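Local coordinates for CYTH domain-containing protein (PDB 2DC4) that is of unknown function but carries a CYTH domain related to class IV adenylyl cyclases, a family whose members typically act on triphosphate substrates inside a beta-barrel tunnel, at residues Leu114-Val117 with Gly121-Leu124; Arg45-Asn50 with Lys100-Tyr105; Arg66-Tyr71 with Glu135-Ile140; Glu19-Lys24 with Ala144-Leu149; Val34-Pro39 with Gly82-Phe87. All coordinates share one frame; numbering follows the deposited sequence.

Overall arrangement
All five contacts lie in or against one eight-stranded antiparallel barrel, the CYTH fold. Contacts 1 and 2 touch, their centres about 11 Å apart, on the neighbouring strands 94-107 and 110-117; contact 1 is the hairpin that follows contact 2 in the chain, while contact 2 spans the barrel's interior. Contacts 3 and 4 share helix 133-146, with contact 3 nested in the chain loop that contact 4 closes. Contact 5 places helix 80-89 on strand 24-36, about 36 Å from contact 4 between centres. Helices thus pack against a barrel with a charge-rich interior on opposite sides of the chain's centre, and helix 80-89 also meets the second subunit.

Contact 1 of 5, residues Leu114-Val117 with Gly121-Leu124; sequences LNRV and GDFL
The guanidinium of Arg-116 receives the carboxylate of Asp-122 at its edge: NE and NH2 make a side-on grip, one nitrogen to each oxygen. OD1 of Asp-122 lies in the guanidinium plane, 3.0 Å from NE of Arg-116, and the N-H points almost straight at it. Seen from the acid the fit is less flat: NE comes from well above the carboxylate plane, and NH2, though on the syn side of OD2 at 3.1 Å, is also tilted out of it; the planes stand 50° apart. Bends at chi2 and chi3 (76°) fold the arginine chain back over the aspartate, and Phe-11 lies against its cation. The second flat group, the Phe-123 ring, has CG2 of Val-117 obliquely beside it, 4.0 Å from CD1, on the sheet face away from the salt bridge.

Between these two faces runs an antiparallel pairing. Asn-115 and Phe-123 form one hydrogen-bonded pair, N of the first 2.7 Å from O of the second, Val-117 and Gly-121 the next. Gly-121 adopts backbone angles (phi 129°) at which a CB would press on the preceding carbonyl oxygen. The side-chain amide of Asn-115 bonds through OD1 to Arg-102 and through ND2 to Tyr-159.

In the hairpin the salt bridge shares its face with packed Leu-114 and Leu-124, while Val-117, Phe-123 and Asn-115 lie on the other; the two-pronged ion pair probably limits rotation of both charged groups.

Contact 2 of 5, residues Arg45-Asn50 with Lys100-Tyr105; sequences RVRKIN and KRRWIY
Like charges dominate this contact, in which Arg-47 of strand 42-49 faces Lys-100 and Arg-102 of strand 94-107. NH2 of Arg-47 lies 3.4 Å from NZ of Lys-100, and NH1 of Arg-47 lies 3.6 Å from NH1 of Arg-102. The two guanidinium planes are nearly perpendicular (87°), and the side chains cross at about a right angle. Both arginines send CG away from the backbone N (chi1 166° in Arg-47 and 175° in Arg-102) and then bend at chi3, whereas Lys-100 turns at chi3 and chi4 to bring NZ up to NH2 of Arg-47.

Polar bonds to other strands hold the three groups in position. NE of Arg-47 forms a salt bridge with Asp-33, NZ of Lys-100 bonds to Gln-31, and NE of Arg-102 bonds to OD1 of Asn-115.

Within strand 42-49 a further cation lies close: NH2 of Arg-47 sits 3.2 Å above the guanidinium plane of Arg-45, over its centre, while Arg-45 itself bonds to the hydroxyl of Tyr-35.

Buried basic groups converging from separate strands on the barrel interior are characteristic of CYTH proteins, whose tunnel lining binds the phosphates of a triphosphate; this cluster is consistent with such an anion site.

Contact 3 of 5, residues Arg66-Tyr71 with Glu135-Ile140; sequences RNEEFY and EGKKII
The loop that leads into strand 69-76 passes alongside helix 133-146, with CA of Glu-68 8.8 Å from CA of Lys-137, so that long side chains must bridge the gap. Lys-137 does so: beyond CG its chain is fully extended (chi3 176°), carrying NZ away from the helix to meet OE1 of Glu-68 at 2.9 Å. The ammonium comes from above the carboxylate plane, 37° out of it, and the two side chains cross at about a right angle. Its last methylene also packs against the acids, CE of Lys-137 lying 3.7 Å from OE2 of Glu-69; the ion pair from NZ of Lys-137 to that same oxygen is long, at 3.9 Å.

Four charged groups thereby form a salt-bridge network tying helix 133-146 to the start of strand 69-76 in the barrel wall, where Glu-68 pairs through its backbone with Glu-4 of strand 2-8. The other oxygen of Glu-68 serves Arg-66, whose NE approaches OE2 of Glu-68 at 3.2 Å, again from above the carboxylate plane, and the N-H is well off straight (137°). With one cation on each oxygen, the carboxylate is likely to be kept from turning. A glutamine at Glu-68 would probably leave Lys-137 and Arg-66 without their shared negative charge. Asp-64 braces the loop itself, its OD1 accepting from the backbone N of both Glu-68 and Glu-69.

Contact 4 of 5, residues Glu19-Lys24 with Ala144-Leu149; sequences EGLGAK and ARRLGL
The carbonyl oxygen of Ala-144 is gripped by two backbone amides at the end of its helix: N of Leu-147 at 2.9 Å and N of Leu-149 at 3.0 Å, reaching it from opposite faces of the carbonyl plane. The Leu-147 bond closes the last helical turn; the Leu-149 bond, together with that from N of Gly-148 to O of Arg-145 (3.0 Å), makes a Schellman motif in which Gly-148 takes a positive phi (80°), and Gly-22 ends helix 11-21 in the same way. Two glycine-terminated helix ends thus lie side by side, with Leu-21 bridging them.

CD1 of Leu-21 rests over one face of the Arg-146 guanidinium, offset toward the rim, with NE of Arg-146 as its nearest atom. The arginine chain is extended from CG to NE, which carries the flat group out over the leucine. The other methyl meets Leu-147: CD2 of Leu-21 lies 4.2 Å from CD2 of Leu-147, and the side chains cross at about a right angle. CG of Leu-21 lies opposite its backbone N (chi1 -177°), directing the methyl fork toward the second helix. No hydrogen bond joins the segments.

Behind it, Leu-21 and Leu-147 both touch Phe-112 of strand 110-117, and Leu-147 also reaches Ile-14 and Ile-18 of helix 11-21 and Leu-124 of strand 121-128, so the helix ends pack together onto the barrel strands.

Contact 5 of 5, residues Val34-Pro39 with Gly82-Phe87; sequences VYFELP and GAIELF
Phe-36 presents the face of its ring to helix 80-89, and CB of Phe-87 sits squarely over it, 3.6 Å from the ring centroid, a CH-pi contact. The ring of Phe-87 then swings off to one side: the two aromatic planes stand at 55° with centroids 5.4 Å apart, an oblique pairing in which CD2 of Phe-87 approaches CE2 of Phe-36. At its far end the Phe-36 ring reaches back to the preceding helical turn, where CZ lies 3.6 Å from the carbonyl O of Ile-84 and 4.0 Å from CG2 of Ile-84. That isoleucine has a second branch to spend on Val-34. Its CG1 lies beside the backbone N (chi1 -73°), carrying CD1 of Ile-84 to 3.7 Å from CG2 of Val-34, with the side chains crossing at about a right angle. At Phe-36 a serine would probably open a gap beneath CB of Phe-87 and deprive the helix of much of its apolar seat.

The helix runs at 21° to strand 34-36, its axis 10.2 Å away, over the outer surface of the barrel. Val-46 and Leu-44 of strand 42-49 widen the apolar patch, Phe-92 joins from the following loop, and the helix also meets the second subunit, where Glu-85 bonds to Tyr-71 of that chain.

Contact 1 of 5, residues Leu114-Val117 with Gly121-Leu124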
# COMPACT_ATOMS: atom_id res chain seq x y z
N LEU A 114 24.66 7.92 2.23
CA LEU A 114 25.75 7.21 2.91
C LEU A 114 25.09 6.22 3.84
O LEU A 114 24.48 6.61 4.84
CB LEU A 114 26.62 8.20 3.68
CG LEU A 114 27.85 7.64 4.39
CD1 LEU A 114 28.66 6.77 3.42
CD2 LEU A 114 28.70 8.79 4.92
N ASN A 115 25.23 4.94 3.52
CA ASN A 115 24.59 3.88 4.28
C ASN A 115 25.47 2.99 5.13
O ASN A 115 26.48 2.46 4.66
CB ASN A 115 23.82 2.97 3.33
CG ASN A 115 22.83 3.73 2.48
OD1 ASN A 115 21.92 4.37 3.00
ND2 ASN A 115 23.01 3.66 1.17
N ARG A 116 25.07 2.81 6.39
CA ARG A 116 25.77 1.89 7.28
C ARG A 116 24.77 0.74 7.35
O ARG A 116 23.78 0.81 8.07
CB ARG A 116 26.01 2.53 8.65
CG ARG A 116 26.71 3.87 8.56
CD ARG A 116 27.61 4.14 9.75
NE ARG A 116 28.84 3.37 9.67
CZ ARG A 116 29.83 3.45 10.56
NH1 ARG A 116 29.71 4.27 11.60
NH2 ARG A 116 30.93 2.74 10.40
N VAL A 117 25.04 -0.30 6.57
CA VAL A 117 24.13 -1.45 6.43
C VAL A 117 24.49 -2.62 7.35
O VAL A 117 25.57 -3.20 7.29
CB VAL A 117 24.16 -1.95 4.98
CG1 VAL A 117 23.10 -3.03 4.80
CG2 VAL A 117 23.89 -0.81 4.03
N GLY A 121 28.01 -3.76 5.59
CA GLY A 121 29.10 -2.81 5.60
C GLY A 121 28.66 -1.40 5.27
O GLY A 121 27.47 -1.10 5.33
N ASP A 122 29.61 -0.53 4.92
CA ASP A 122 29.28 0.85 4.60
C ASP A 122 29.34 1.12 3.10
O ASP A 122 30.30 0.75 2.43
CB ASP A 122 30.21 1.80 5.35
CG ASP A 122 30.14 1.60 6.85
OD1 ASP A 122 29.02 1.48 7.38
OD2 ASP A 122 31.20 1.58 7.51
N PHE A 123 28.30 1.77 2.58
CA PHE A 123 28.23 2.05 1.16
C PHE A 123 27.73 3.46 0.91
O PHE A 123 27.03 4.04 1.74
CB PHE A 123 27.26 1.08 0.47
CG PHE A 123 27.62 -0.37 0.66
CD1 PHE A 123 27.28 -1.04 1.83
CD2 PHE A 123 28.30 -1.06 -0.34
CE1 PHE A 123 27.62 -2.37 2.01
CE2 PHE A 123 28.65 -2.39 -0.17
CZ PHE A 123 28.31 -3.05 1.00
N LEU A 124 28.12 4.01 -0.23
CA LEU A 124 27.67 5.34 -0.62
C LEU A 124 26.97 5.20 -1.95
O LEU A 124 27.54 4.66 -2.90
CB LEU A 124 28.85 6.31 -0.79
CG LEU A 124 28.45 7.64 -1.46
CD1 LEU A 124 27.59 8.46 -0.51
CD2 LEU A 124 29.69 8.42 -1.88

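Contact 2 of 5, residues Arg45-Asn50 with Lys100-Tyr105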
# COMPACT_ATOMS: atom_id res chain seq x y z
N ARG A 45 9.56 -4.28 -1.78
CA ARG A 45 9.86 -4.20 -0.36
C ARG A 45 8.93 -3.24 0.36
O ARG A 45 8.32 -2.37 -0.26
CB ARG A 45 11.30 -3.72 -0.14
CG ARG A 45 11.48 -2.26 -0.46
CD ARG A 45 12.91 -1.76 -0.31
NE ARG A 45 12.98 -0.35 -0.67
CZ ARG A 45 13.96 0.20 -1.38
NH1 ARG A 45 14.97 -0.54 -1.81
NH2 ARG A 45 13.92 1.50 -1.67
N VAL A 46 8.84 -3.44 1.66
CA VAL A 46 8.05 -2.57 2.52
C VAL A 46 9.10 -1.95 3.44
O VAL A 46 9.81 -2.65 4.15
CB VAL A 46 7.05 -3.35 3.38
CG1 VAL A 46 6.42 -2.41 4.41
CG2 VAL A 46 5.97 -3.97 2.50
N ARG A 47 9.19 -0.63 3.40
CA ARG A 47 10.17 0.09 4.22
C ARG A 47 9.55 0.84 5.39
O ARG A 47 8.50 1.47 5.25
CB ARG A 47 10.95 1.09 3.36
CG ARG A 47 11.74 2.11 4.18
CD ARG A 47 12.68 2.93 3.29
NE ARG A 47 13.70 2.09 2.67
CZ ARG A 47 14.51 2.50 1.69
NH1 ARG A 47 14.42 3.73 1.21
NH2 ARG A 47 15.40 1.66 1.18
N LYS A 48 10.22 0.75 6.53
CA LYS A 48 9.83 1.46 7.75
C LYS A 48 11.01 2.35 8.13
O LYS A 48 12.15 1.89 8.19
CB LYS A 48 9.57 0.48 8.89
CG LYS A 48 8.29 -0.31 8.76
CD LYS A 48 8.10 -1.29 9.91
CE LYS A 48 9.03 -2.49 9.80
NZ LYS A 48 8.76 -3.51 10.85
N ILE A 49 10.74 3.64 8.34
CA ILE A 49 11.79 4.56 8.76
C ILE A 49 11.41 4.80 10.21
O ILE A 49 10.53 5.59 10.52
CB ILE A 49 11.74 5.87 7.98
CG1 ILE A 49 11.73 5.57 6.48
CG2 ILE A 49 12.97 6.71 8.32
CD1 ILE A 49 11.70 6.80 5.59
N ASN A 50 12.08 4.07 11.09
CA ASN A 50 11.77 4.12 12.50
C ASN A 50 11.93 5.43 13.26
O ASN A 50 11.24 5.65 14.26
CB ASN A 50 12.54 3.00 13.19
CG ASN A 50 12.31 1.67 12.50
OD1 ASN A 50 11.29 1.01 12.71
ND2 ASN A 50 13.28 1.24 11.69
N LYS A 100 19.43 -0.48 7.86
CA LYS A 100 20.54 0.44 7.67
C LYS A 100 20.27 1.81 8.27
O LYS A 100 19.13 2.17 8.54
CB LYS A 100 20.82 0.60 6.17
CG LYS A 100 19.81 1.50 5.47
CD LYS A 100 20.22 1.78 4.02
CE LYS A 100 19.72 0.71 3.06
NZ LYS A 100 18.24 0.82 2.84
N ARG A 101 21.34 2.56 8.48
CA ARG A 101 21.24 3.91 8.98
C ARG A 101 21.77 4.73 7.81
O ARG A 101 22.92 4.58 7.41
CB ARG A 101 22.12 4.09 10.22
CG ARG A 101 21.75 5.29 11.06
CD ARG A 101 21.89 4.96 12.55
NE ARG A 101 21.28 5.97 13.40
CZ ARG A 101 21.83 7.15 13.68
NH1 ARG A 101 23.01 7.47 13.17
NH2 ARG A 101 21.20 8.00 14.47
N ARG A 102 20.92 5.59 7.25
CA ARG A 102 21.29 6.39 6.08
C ARG A 102 21.46 7.88 6.35
O ARG A 102 20.58 8.53 6.93
CB ARG A 102 20.25 6.18 4.98
CG ARG A 102 20.43 7.05 3.74
CD ARG A 102 19.35 6.75 2.70
NE ARG A 102 19.54 5.43 2.09
CZ ARG A 102 18.70 4.87 1.23
NH1 ARG A 102 17.59 5.50 0.87
NH2 ARG A 102 18.96 3.67 0.73
N TRP A 103 22.60 8.41 5.91
CA TRP A 103 22.93 9.83 6.02
C TRP A 103 22.66 10.39 4.63
O TRP A 103 23.27 9.95 3.66
CB TRP A 103 24.41 10.00 6.36
CG TRP A 103 24.70 10.01 7.82
CD1 TRP A 103 24.99 11.10 8.59
CD2 TRP A 103 24.76 8.88 8.68
NE1 TRP A 103 25.22 10.71 9.89
CE2 TRP A 103 25.08 9.35 9.97
CE3 TRP A 103 24.57 7.50 8.50
CZ2 TRP A 103 25.22 8.50 11.07
CZ3 TRP A 103 24.71 6.65 9.59
CH2 TRP A 103 25.03 7.16 10.86
N ILE A 104 21.75 11.36 4.54
CA ILE A 104 21.40 11.95 3.26
C ILE A 104 21.96 13.36 3.11
O ILE A 104 21.79 14.19 4.00
CB ILE A 104 19.85 12.01 3.08
CG1 ILE A 104 19.26 10.61 3.27
CG2 ILE A 104 19.49 12.58 1.70
CD1 ILE A 104 17.73 10.58 3.31
N TYR A 105 22.64 13.61 2.00
CA TYR A 105 23.21 14.92 1.69
C TYR A 105 22.75 15.28 0.28
O TYR A 105 22.55 14.40 -0.55
CB TYR A 105 24.74 14.88 1.71
CG TYR A 105 25.34 14.63 3.06
CD1 TYR A 105 25.76 15.69 3.87
CD2 TYR A 105 25.52 13.33 3.53
CE1 TYR A 105 26.35 15.45 5.12
CE2 TYR A 105 26.10 13.08 4.76
CZ TYR A 105 26.52 14.14 5.55
OH TYR A 105 27.14 13.88 6.75

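Contact 3 of 5, residues Arg66-Tyr71 with Glu135-Ile140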
# COMPACT_ATOMS: atom_id res chain seq x y z
N ARG A 66 24.25 -3.46 -14.72
CA ARG A 66 25.19 -2.97 -13.71
C ARG A 66 24.42 -2.53 -12.47
O ARG A 66 25.01 -2.02 -11.52
CB ARG A 66 25.98 -1.78 -14.26
CG ARG A 66 26.76 -2.07 -15.53
CD ARG A 66 27.50 -0.82 -16.00
NE ARG A 66 28.63 -0.48 -15.13
CZ ARG A 66 29.72 -1.23 -14.99
NH1 ARG A 66 29.83 -2.37 -15.66
NH2 ARG A 66 30.69 -0.84 -14.18
N ASN A 67 23.11 -2.74 -12.48
CA ASN A 67 22.26 -2.34 -11.36
C ASN A 67 22.40 -0.84 -11.12
O ASN A 67 22.43 -0.39 -9.97
CB ASN A 67 22.67 -3.11 -10.10
CG ASN A 67 22.25 -4.57 -10.14
OD1 ASN A 67 21.42 -4.97 -10.96
ND2 ASN A 67 22.83 -5.38 -9.26
N GLU A 68 22.46 -0.06 -12.20
CA GLU A 68 22.60 1.38 -12.10
C GLU A 68 21.40 2.17 -12.60
O GLU A 68 21.30 3.38 -12.38
CB GLU A 68 23.86 1.83 -12.85
CG GLU A 68 25.16 1.50 -12.13
CD GLU A 68 26.39 1.76 -12.98
OE1 GLU A 68 26.31 2.55 -13.94
OE2 GLU A 68 27.46 1.19 -12.67
N GLU A 69 20.48 1.49 -13.28
CA GLU A 69 19.29 2.15 -13.82
C GLU A 69 18.07 1.37 -13.35
O GLU A 69 18.02 0.15 -13.48
CB GLU A 69 19.34 2.17 -15.35
CG GLU A 69 20.67 2.66 -15.91
CD GLU A 69 20.67 2.71 -17.43
OE1 GLU A 69 20.03 1.84 -18.05
OE2 GLU A 69 21.33 3.61 -17.99
N PHE A 70 17.09 2.08 -12.79
CA PHE A 70 15.89 1.42 -12.29
C PHE A 70 14.61 2.19 -12.56
O PHE A 70 14.62 3.41 -12.71
CB PHE A 70 15.92 1.24 -10.76
CG PHE A 70 17.20 0.69 -10.21
CD1 PHE A 70 18.36 1.47 -10.21
CD2 PHE A 70 17.24 -0.57 -9.64
CE1 PHE A 70 19.53 0.99 -9.63
CE2 PHE A 70 18.41 -1.06 -9.06
CZ PHE A 70 19.56 -0.28 -9.06
N TYR A 71 13.50 1.47 -12.62
CA TYR A 71 12.20 2.10 -12.74
C TYR A 71 11.73 1.93 -11.31
O TYR A 71 11.79 0.83 -10.77
CB TYR A 71 11.24 1.33 -13.65
CG TYR A 71 9.82 1.84 -13.50
CD1 TYR A 71 9.49 3.13 -13.91
CD2 TYR A 71 8.85 1.08 -12.86
CE1 TYR A 71 8.21 3.64 -13.70
CE2 TYR A 71 7.57 1.59 -12.63
CZ TYR A 71 7.26 2.87 -13.06
OH TYR A 71 6.01 3.39 -12.83
N GLU A 135 24.06 11.17 -19.61
CA GLU A 135 24.51 12.43 -19.02
C GLU A 135 24.49 12.30 -17.50
O GLU A 135 25.32 12.90 -16.81
CB GLU A 135 23.59 13.57 -19.46
CG GLU A 135 23.91 14.92 -18.83
CD GLU A 135 22.96 16.02 -19.29
OE1 GLU A 135 22.93 16.31 -20.51
OE2 GLU A 135 22.25 16.59 -18.44
N GLY A 136 23.54 11.53 -16.99
CA GLY A 136 23.43 11.35 -15.56
C GLY A 136 24.63 10.60 -15.01
O GLY A 136 25.20 10.99 -13.99
N LYS A 137 25.01 9.52 -15.68
CA LYS A 137 26.16 8.75 -15.23
C LYS A 137 27.43 9.58 -15.29
O LYS A 137 28.33 9.41 -14.47
CB LYS A 137 26.31 7.47 -16.06
CG LYS A 137 25.20 6.46 -15.81
CD LYS A 137 25.53 5.09 -16.38
CE LYS A 137 24.45 4.09 -16.04
NZ LYS A 137 24.81 2.70 -16.45
N LYS A 138 27.51 10.48 -16.27
CA LYS A 138 28.68 11.34 -16.40
C LYS A 138 28.77 12.28 -15.20
O LYS A 138 29.85 12.58 -14.70
CB LYS A 138 28.61 12.16 -17.69
CG LYS A 138 28.64 11.32 -18.97
CD LYS A 138 28.58 12.21 -20.20
CE LYS A 138 28.70 11.39 -21.48
NZ LYS A 138 28.73 12.26 -22.69
N ILE A 139 27.61 12.74 -14.74
CA ILE A 139 27.57 13.64 -13.59
C ILE A 139 27.98 12.88 -12.34
O ILE A 139 28.75 13.38 -11.52
CB ILE A 139 26.16 14.23 -13.39
CG1 ILE A 139 25.81 15.16 -14.55
CG2 ILE A 139 26.09 14.98 -12.07
CD1 ILE A 139 24.40 15.70 -14.50
N ILE A 140 27.45 11.67 -12.19
CA ILE A 140 27.77 10.84 -11.04
C ILE A 140 29.27 10.59 -10.97
O ILE A 140 29.87 10.70 -9.91
CB ILE A 140 27.02 9.50 -11.08
CG1 ILE A 140 25.54 9.74 -10.77
CG2 ILE A 140 27.64 8.51 -10.09
CD1 ILE A 140 24.66 8.51 -10.88

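Contact 4 of 5, residues Glu19-Lys24 with Ala144-Leu149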
# COMPACT_ATOMS: atom_id res chain seq x y z
N GLU A 19 31.11 16.34 3.11
CA GLU A 19 30.90 17.60 3.82
C GLU A 19 31.88 18.66 3.33
O GLU A 19 31.53 19.83 3.19
CB GLU A 19 31.04 17.38 5.32
CG GLU A 19 29.79 16.78 5.95
CD GLU A 19 29.99 16.39 7.40
OE1 GLU A 19 30.62 17.16 8.15
OE2 GLU A 19 29.49 15.31 7.79
N GLY A 20 33.12 18.24 3.07
CA GLY A 20 34.12 19.17 2.59
C GLY A 20 33.76 19.67 1.20
O GLY A 20 34.26 20.70 0.75
N LEU A 21 32.89 18.93 0.53
CA LEU A 21 32.44 19.29 -0.81
C LEU A 21 31.41 20.41 -0.72
O LEU A 21 31.20 21.16 -1.67
CB LEU A 21 31.81 18.06 -1.48
CG LEU A 21 31.33 18.16 -2.93
CD1 LEU A 21 32.47 18.69 -3.79
CD2 LEU A 21 30.87 16.81 -3.43
N GLY A 22 30.77 20.52 0.44
CA GLY A 22 29.76 21.55 0.64
C GLY A 22 28.35 21.03 0.44
O GLY A 22 27.41 21.81 0.31
N ALA A 23 28.20 19.71 0.40
CA ALA A 23 26.88 19.11 0.24
C ALA A 23 26.04 19.48 1.45
O ALA A 23 26.57 19.64 2.56
CB ALA A 23 27.01 17.59 0.11
N LYS A 24 24.74 19.62 1.25
CA LYS A 24 23.81 19.99 2.32
C LYS A 24 23.25 18.77 3.04
O LYS A 24 22.64 17.90 2.42
CB LYS A 24 22.67 20.82 1.72
CG LYS A 24 21.53 21.14 2.67
CD LYS A 24 20.59 22.17 2.03
CE LYS A 24 20.01 21.70 0.69
NZ LYS A 24 18.76 20.89 0.84
N ALA A 144 31.96 11.45 -8.18
CA ALA A 144 32.69 10.35 -7.56
C ALA A 144 34.20 10.63 -7.53
O ALA A 144 34.84 10.46 -6.49
CB ALA A 144 32.42 9.05 -8.31
N ARG A 145 34.74 11.05 -8.66
CA ARG A 145 36.17 11.34 -8.74
C ARG A 145 36.56 12.50 -7.83
O ARG A 145 37.67 12.55 -7.29
CB ARG A 145 36.57 11.64 -10.19
CG ARG A 145 36.29 10.47 -11.14
CD ARG A 145 37.09 10.59 -12.44
NE ARG A 145 36.73 11.77 -13.23
CZ ARG A 145 35.70 11.84 -14.07
NH1 ARG A 145 34.90 10.80 -14.24
NH2 ARG A 145 35.47 12.96 -14.73
N ARG A 146 35.65 13.45 -7.66
CA ARG A 146 35.95 14.57 -6.79
C ARG A 146 36.03 14.08 -5.35
O ARG A 146 36.66 14.71 -4.50
CB ARG A 146 34.88 15.66 -6.93
CG ARG A 146 35.22 16.90 -6.15
CD ARG A 146 34.51 18.10 -6.71
NE ARG A 146 34.79 19.30 -5.94
CZ ARG A 146 34.27 20.49 -6.24
NH1 ARG A 146 33.46 20.60 -7.28
NH2 ARG A 146 34.56 21.55 -5.49
N LEU A 147 35.39 12.95 -5.08
CA LEU A 147 35.41 12.36 -3.75
C LEU A 147 36.54 11.34 -3.63
O LEU A 147 36.69 10.68 -2.60
CB LEU A 147 34.07 11.67 -3.44
CG LEU A 147 32.85 12.60 -3.31
CD1 LEU A 147 31.58 11.75 -3.25
CD2 LEU A 147 32.97 13.46 -2.05
N GLY A 148 37.32 11.20 -4.69
CA GLY A 148 38.43 10.26 -4.66
C GLY A 148 38.05 8.81 -4.89
O GLY A 148 38.83 7.90 -4.58
N LEU A 149 36.86 8.58 -5.42
CA LEU A 149 36.41 7.22 -5.68
C LEU A 149 36.80 6.83 -7.10
O LEU A 149 36.95 7.69 -7.97
CB LEU A 149 34.89 7.14 -5.50
CG LEU A 149 34.44 7.45 -4.07
CD1 LEU A 149 32.94 7.65 -4.02
CD2 LEU A 149 34.86 6.31 -3.15

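Contact 5 of 5, residues Val34-Pro39 with Gly82-Phe87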
# COMPACT_ATOMS: atom_id res chain seq x y z
N VAL A 34 11.70 -4.87 4.36
CA VAL A 34 11.35 -6.28 4.26
C VAL A 34 11.11 -6.55 2.78
O VAL A 34 10.17 -6.03 2.17
CB VAL A 34 10.08 -6.61 5.08
CG1 VAL A 34 9.65 -8.05 4.81
CG2 VAL A 34 10.35 -6.41 6.55
N TYR A 35 11.99 -7.35 2.18
CA TYR A 35 11.89 -7.67 0.76
C TYR A 35 11.08 -8.92 0.48
O TYR A 35 11.10 -9.87 1.25
CB TYR A 35 13.28 -7.86 0.15
CG TYR A 35 14.03 -6.58 -0.12
CD1 TYR A 35 14.66 -5.88 0.90
CD2 TYR A 35 14.10 -6.07 -1.42
CE1 TYR A 35 15.36 -4.71 0.65
CE2 TYR A 35 14.80 -4.89 -1.68
CZ TYR A 35 15.42 -4.22 -0.65
OH TYR A 35 16.10 -3.05 -0.91
N PHE A 36 10.39 -8.91 -0.65
CA PHE A 36 9.57 -10.03 -1.09
C PHE A 36 10.11 -10.50 -2.43
O PHE A 36 10.34 -9.69 -3.33
CB PHE A 36 8.11 -9.60 -1.22
CG PHE A 36 7.43 -9.43 0.10
CD1 PHE A 36 6.92 -10.53 0.78
CD2 PHE A 36 7.35 -8.17 0.71
CE1 PHE A 36 6.33 -10.39 2.03
CE2 PHE A 36 6.78 -8.02 1.96
CZ PHE A 36 6.26 -9.13 2.63
N GLU A 37 10.31 -11.80 -2.56
CA GLU A 37 10.85 -12.38 -3.78
C GLU A 37 9.97 -12.28 -5.01
O GLU A 37 8.83 -12.76 -5.03
CB GLU A 37 11.25 -13.84 -3.53
CG GLU A 37 11.80 -14.54 -4.75
CD GLU A 37 12.56 -15.81 -4.40
OE1 GLU A 37 12.06 -16.59 -3.57
OE2 GLU A 37 13.65 -16.03 -4.97
N LEU A 38 10.51 -11.65 -6.05
CA LEU A 38 9.81 -11.48 -7.31
C LEU A 38 10.72 -12.05 -8.38
O LEU A 38 11.92 -12.24 -8.16
CB LEU A 38 9.58 -10.00 -7.62
CG LEU A 38 8.61 -9.21 -6.75
CD1 LEU A 38 8.49 -7.80 -7.30
CD2 LEU A 38 7.26 -9.90 -6.73
N PRO A 39 10.17 -12.35 -9.57
CA PRO A 39 11.03 -12.89 -10.62
C PRO A 39 11.99 -11.80 -11.09
O PRO A 39 11.66 -10.61 -11.05
CB PRO A 39 10.03 -13.30 -11.70
CG PRO A 39 8.93 -12.29 -11.53
CD PRO A 39 8.78 -12.23 -10.03
N GLY A 82 0.73 -4.05 8.17
CA GLY A 82 -0.36 -4.51 7.33
C GLY A 82 0.10 -4.78 5.91
O GLY A 82 -0.35 -5.72 5.28
N ALA A 83 1.01 -3.95 5.41
CA ALA A 83 1.52 -4.13 4.05
C ALA A 83 2.31 -5.43 3.95
O ALA A 83 2.24 -6.14 2.94
CB ALA A 83 2.39 -2.95 3.66
N ILE A 84 3.09 -5.73 4.99
CA ILE A 84 3.88 -6.95 5.00
C ILE A 84 2.93 -8.16 5.07
O ILE A 84 3.12 -9.14 4.36
CB ILE A 84 4.86 -6.94 6.19
CG1 ILE A 84 5.98 -5.94 5.88
CG2 ILE A 84 5.42 -8.34 6.43
CD1 ILE A 84 6.83 -5.54 7.07
N GLU A 85 1.91 -8.06 5.91
CA GLU A 85 0.93 -9.14 6.03
C GLU A 85 0.24 -9.37 4.68
O GLU A 85 0.06 -10.50 4.24
CB GLU A 85 -0.12 -8.80 7.08
CG GLU A 85 -1.13 -9.91 7.32
CD GLU A 85 -2.28 -9.48 8.19
OE1 GLU A 85 -2.05 -8.75 9.17
OE2 GLU A 85 -3.42 -9.90 7.90
N LEU A 86 -0.14 -8.28 4.03
CA LEU A 86 -0.80 -8.36 2.73
C LEU A 86 -0.00 -9.14 1.69
O LEU A 86 -0.54 -10.04 1.05
CB LEU A 86 -1.08 -6.96 2.18
CG LEU A 86 -1.61 -6.89 0.75
CD1 LEU A 86 -3.00 -7.50 0.70
CD2 LEU A 86 -1.65 -5.44 0.28
N PHE A 87 1.27 -8.80 1.51
CA PHE A 87 2.05 -9.51 0.51
C PHE A 87 2.23 -10.98 0.85
O PHE A 87 2.25 -11.83 -0.05
CB PHE A 87 3.38 -8.80 0.29
CG PHE A 87 3.23 -7.47 -0.38
CD1 PHE A 87 2.55 -7.37 -1.59
CD2 PHE A 87 3.71 -6.30 0.21
CE1 PHE A 87 2.35 -6.15 -2.21
CE2 PHE A 87 3.51 -5.06 -0.40
CZ PHE A 87 2.83 -4.99 -1.61